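Beta-galacturonidase (Eisenbergiella tayi, PDB 6NCW) is a family 2 glycoside hydrolase, a gut-bacterial beta-galacturonidase that probably hydrolyses beta-glycosidic bonds to release terminal galacturonic acid and may also act as a beta-glucuronidase. Local coordinates at residues Tyr371-Leu376 with Glu395-Leu400. Sequence-based numbering, arbitrary orientation.
Sequences YIWGIL and ELIKSL
I397 reaches from the helix to the strand and touches two side chains, W373 and I375. Its CG2 faces W373 alone, while CD1 meets I375 and also approaches W373 CB. The CD1 methyl of I397 meets CG2 of I375 at 3.4 Å, closer than usual van der Waals contact. The CG2 methyl of I397 lies 3.7 Å from CD1 of W373, an oblique approach to the pyrrole side of the indole. CG of W373 is anti to the carbonyl carbon (chi1 -60°), the setting in which CD1 and CG of the ring meet I397 CG2. I397 CD1 comes within 4.1 Å of W373 CB. All three residues are buried, and I361 of helix 349-364 touches both W373 and I397.

The outer side of helix 384-400, at residues 395-400, is looser. E395, K398 and S399 are exposed and take no part in the contact. There L396 O accepts from both S399 OG, at 2.8 Å, and L400 N. The indole N-H is not left bare: W373 NE1 bonds to D401 OD1, just past the helix end.

The contact lies within the TIM barrel domain and packs strand 370-374 against helix 384-400, the first two elements of a beta-alpha-beta unit completed by strand 406-410. N377, which binds galacturonate, follows closely in the chain. No hydrogen bond or salt bridge joins the segments, so strand and helix meet here through hydrophobic packing alone.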
ATOM      1  N   TYR A 371      -2.032   5.894 -39.012  1.00 20.19           N
ATOM      2  CA  TYR A 371      -1.615   5.109 -40.162  1.00 19.40           C
ATOM      3  C   TYR A 371      -2.574   3.974 -40.495  1.00 23.85           C
ATOM      4  O   TYR A 371      -2.451   3.380 -41.577  1.00 24.69           O
ATOM      5  CB  TYR A 371      -0.198   4.548 -39.943  1.00 22.61           C
ATOM      6  CG  TYR A 371      -0.161   3.377 -38.991  1.00 24.00           C
ATOM      7  CD1 TYR A 371      -0.179   3.572 -37.607  1.00 21.11           C
ATOM      8  CD2 TYR A 371      -0.125   2.074 -39.479  1.00 23.34           C
ATOM      9  CE1 TYR A 371      -0.144   2.501 -36.745  1.00 21.49           C
ATOM     10  CE2 TYR A 371      -0.104   0.999 -38.632  1.00 20.88           C
ATOM     11  CZ  TYR A 371      -0.113   1.215 -37.270  1.00 23.35           C
ATOM     12  OH  TYR A 371      -0.109   0.131 -36.456  1.00 21.50           O
ATOM     13  N   ILE A 372      -3.557   3.694 -39.638  1.00 19.45           N
ATOM     14  CA  ILE A 372      -4.469   2.580 -39.861  1.00 20.36           C
ATOM     15  C   ILE A 372      -5.785   2.869 -39.154  1.00 23.57           C
ATOM     16  O   ILE A 372      -5.807   3.479 -38.079  1.00 19.82           O
ATOM     17  CB  ILE A 372      -3.829   1.260 -39.376  1.00 21.14           C
ATOM     18  CG1 ILE A 372      -4.694   0.064 -39.747  1.00 19.57           C
ATOM     19  CG2 ILE A 372      -3.577   1.320 -37.874  1.00 19.30           C
ATOM     20  CD1 ILE A 372      -4.003  -1.256 -39.525  1.00 22.91           C
ATOM     21  N   TRP A 373      -6.890   2.445 -39.769  1.00 21.68           N
ATOM     22  CA  TRP A 373      -8.206   2.511 -39.140  1.00 24.64           C
ATOM     23  C   TRP A 373      -8.600   1.135 -38.612  1.00 20.64           C
ATOM     24  O   TRP A 373      -8.538   0.147 -39.347  1.00 21.81           O
ATOM     25  CB  TRP A 373      -9.282   2.994 -40.120  1.00 21.14           C
ATOM     26  CG  TRP A 373      -9.069   4.377 -40.718  1.00 24.41           C
ATOM     27  CD1 TRP A 373      -8.880   4.676 -42.041  1.00 26.30           C
ATOM     28  CD2 TRP A 373      -9.067   5.629 -40.025  1.00 22.15           C
ATOM     29  NE1 TRP A 373      -8.751   6.032 -42.213  1.00 22.45           N
ATOM     30  CE2 TRP A 373      -8.857   6.643 -40.991  1.00 25.32           C
ATOM     31  CE3 TRP A 373      -9.205   5.997 -38.680  1.00 23.87           C
ATOM     32  CZ2 TRP A 373      -8.781   8.001 -40.650  1.00 22.32           C
ATOM     33  CZ3 TRP A 373      -9.132   7.344 -38.343  1.00 20.97           C
ATOM     34  CH2 TRP A 373      -8.925   8.328 -39.325  1.00 27.08           C
ATOM     35  N   GLY A 374      -9.077   1.085 -37.372  1.00 22.22           N
ATOM     36  CA  GLY A 374      -9.568  -0.158 -36.815  1.00 19.93           C
ATOM     37  C   GLY A 374     -11.065  -0.140 -36.611  1.00 19.43           C
ATOM     38  O   GLY A 374     -11.668   0.930 -36.484  1.00 18.40           O
ATOM     39  N   ILE A 375     -11.697  -1.309 -36.563  1.00 25.64           N
ATOM     40  CA  ILE A 375     -13.115  -1.367 -36.224  1.00 26.42           C
ATOM     41  C   ILE A 375     -13.383  -2.526 -35.269  1.00 25.30           C
ATOM     42  O   ILE A 375     -12.632  -3.506 -35.218  1.00 22.42           O
ATOM     43  CB  ILE A 375     -14.017  -1.505 -37.475  1.00 27.65           C
ATOM     44  CG1 ILE A 375     -13.698  -2.787 -38.255  1.00 24.16           C
ATOM     45  CG2 ILE A 375     -13.906  -0.296 -38.369  1.00 21.27           C
ATOM     46  CD1 ILE A 375     -14.602  -2.981 -39.474  1.00 23.97           C
ATOM     47  N   LEU A 376     -14.459  -2.388 -34.494  1.00 22.26           N
ATOM     48  CA  LEU A 376     -15.157  -3.522 -33.880  1.00 22.71           C
ATOM     49  C   LEU A 376     -14.206  -4.468 -33.145  1.00 22.12           C
ATOM     50  O   LEU A 376     -14.201  -5.688 -33.365  1.00 18.45           O
ATOM     51  CB  LEU A 376     -15.958  -4.282 -34.936  1.00 24.55           C
ATOM     52  CG  LEU A 376     -17.021  -3.470 -35.676  1.00 28.75           C
ATOM     53  CD1 LEU A 376     -17.771  -4.399 -36.629  1.00 25.79           C
ATOM     54  CD2 LEU A 376     -17.966  -2.747 -34.690  1.00 20.43           C
ATOM     55  N   GLU A 395     -16.330  -1.180 -45.753  1.00 28.70           N
ATOM     56  CA  GLU A 395     -16.614  -0.460 -46.994  0.50 30.42           C
ATOM     57  C   GLU A 395     -16.966   0.997 -46.733  1.00 29.68           C
ATOM     58  O   GLU A 395     -16.658   1.858 -47.565  1.00 32.78           O
ATOM     59  CB  GLU A 395     -17.735  -1.142 -47.781  0.50 32.23           C
ATOM     60  CG  GLU A 395     -18.093  -0.462 -49.131  0.50 33.12           C
ATOM     61  CD  GLU A 395     -16.886  -0.225 -50.061  0.50 35.40           C
ATOM     62  OE1 GLU A 395     -16.537   0.960 -50.300  0.50 32.82           O
ATOM     63  OE2 GLU A 395     -16.291  -1.213 -50.552  0.50 31.79           O
ATOM     64  N   LEU A 396     -17.592   1.302 -45.593  1.00 28.44           N
ATOM     65  CA  LEU A 396     -17.790   2.698 -45.219  1.00 30.21           C
ATOM     66  C   LEU A 396     -16.449   3.417 -45.058  1.00 31.92           C
ATOM     67  O   LEU A 396     -16.277   4.539 -45.550  1.00 28.80           O
ATOM     68  CB  LEU A 396     -18.616   2.782 -43.933  1.00 26.38           C
ATOM     69  CG  LEU A 396     -18.941   4.173 -43.375  1.00 32.03           C
ATOM     70  CD1 LEU A 396     -19.741   5.044 -44.379  1.00 25.33           C
ATOM     71  CD2 LEU A 396     -19.709   4.022 -42.069  1.00 20.86           C
ATOM     72  N   ILE A 397     -15.469   2.770 -44.408  1.00 25.52           N
ATOM     73  CA  ILE A 397     -14.155   3.394 -44.244  1.00 21.08           C
ATOM     74  C   ILE A 397     -13.536   3.686 -45.600  1.00 27.86           C
ATOM     75  O   ILE A 397     -13.028   4.786 -45.849  1.00 29.77           O
ATOM     76  CB  ILE A 397     -13.230   2.493 -43.409  1.00 25.64           C
ATOM     77  CG1 ILE A 397     -13.708   2.407 -41.957  1.00 26.70           C
ATOM     78  CG2 ILE A 397     -11.805   3.004 -43.468  1.00 21.93           C
ATOM     79  CD1 ILE A 397     -12.915   1.415 -41.181  1.00 22.36           C
ATOM     80  N   LYS A 398     -13.548   2.690 -46.493  1.00 30.42           N
ATOM     81  CA  LYS A 398     -12.923   2.862 -47.806  1.00 31.47           C
ATOM     82  C   LYS A 398     -13.551   4.022 -48.575  1.00 28.51           C
ATOM     83  O   LYS A 398     -12.849   4.782 -49.251  1.00 34.90           O
ATOM     84  CB  LYS A 398     -13.026   1.570 -48.610  1.00 30.38           C
ATOM     85  CG  LYS A 398     -12.277   1.583 -49.939  1.00 32.92           C
ATOM     86  CD  LYS A 398     -12.411   0.237 -50.625  1.00 36.19           C
ATOM     87  CE  LYS A 398     -11.206  -0.053 -51.517  1.00 44.23           C
ATOM     88  NZ  LYS A 398      -9.904   0.119 -50.786  1.00 45.64           N
ATOM     89  N   SER A 399     -14.866   4.188 -48.471  1.00 29.37           N
ATOM     90  CA  SER A 399     -15.511   5.288 -49.180  1.00 29.04           C
ATOM     91  C   SER A 399     -15.088   6.639 -48.624  1.00 30.25           C
ATOM     92  O   SER A 399     -15.134   7.640 -49.346  1.00 31.29           O
ATOM     93  CB  SER A 399     -17.028   5.148 -49.117  1.00 26.79           C
ATOM     94  OG  SER A 399     -17.535   5.606 -47.871  1.00 27.70           O
ATOM     95  N   LEU A 400     -14.687   6.700 -47.350  1.00 30.99           N
ATOM     96  CA  LEU A 400     -14.279   7.969 -46.753  1.00 26.98           C
ATOM     97  C   LEU A 400     -12.781   8.186 -46.827  1.00 30.29           C
ATOM     98  O   LEU A 400     -12.325   9.338 -46.834  1.00 30.00           O
ATOM     99  CB  LEU A 400     -14.712   8.044 -45.286  1.00 27.58           C
ATOM    100  CG  LEU A 400     -16.211   8.005 -45.005  1.00 30.97           C
ATOM    101  CD1 LEU A 400     -16.471   7.810 -43.520  1.00 31.52           C
ATOM    102  CD2 LEU A 400     -16.865   9.281 -45.504  1.00 27.75           C
TER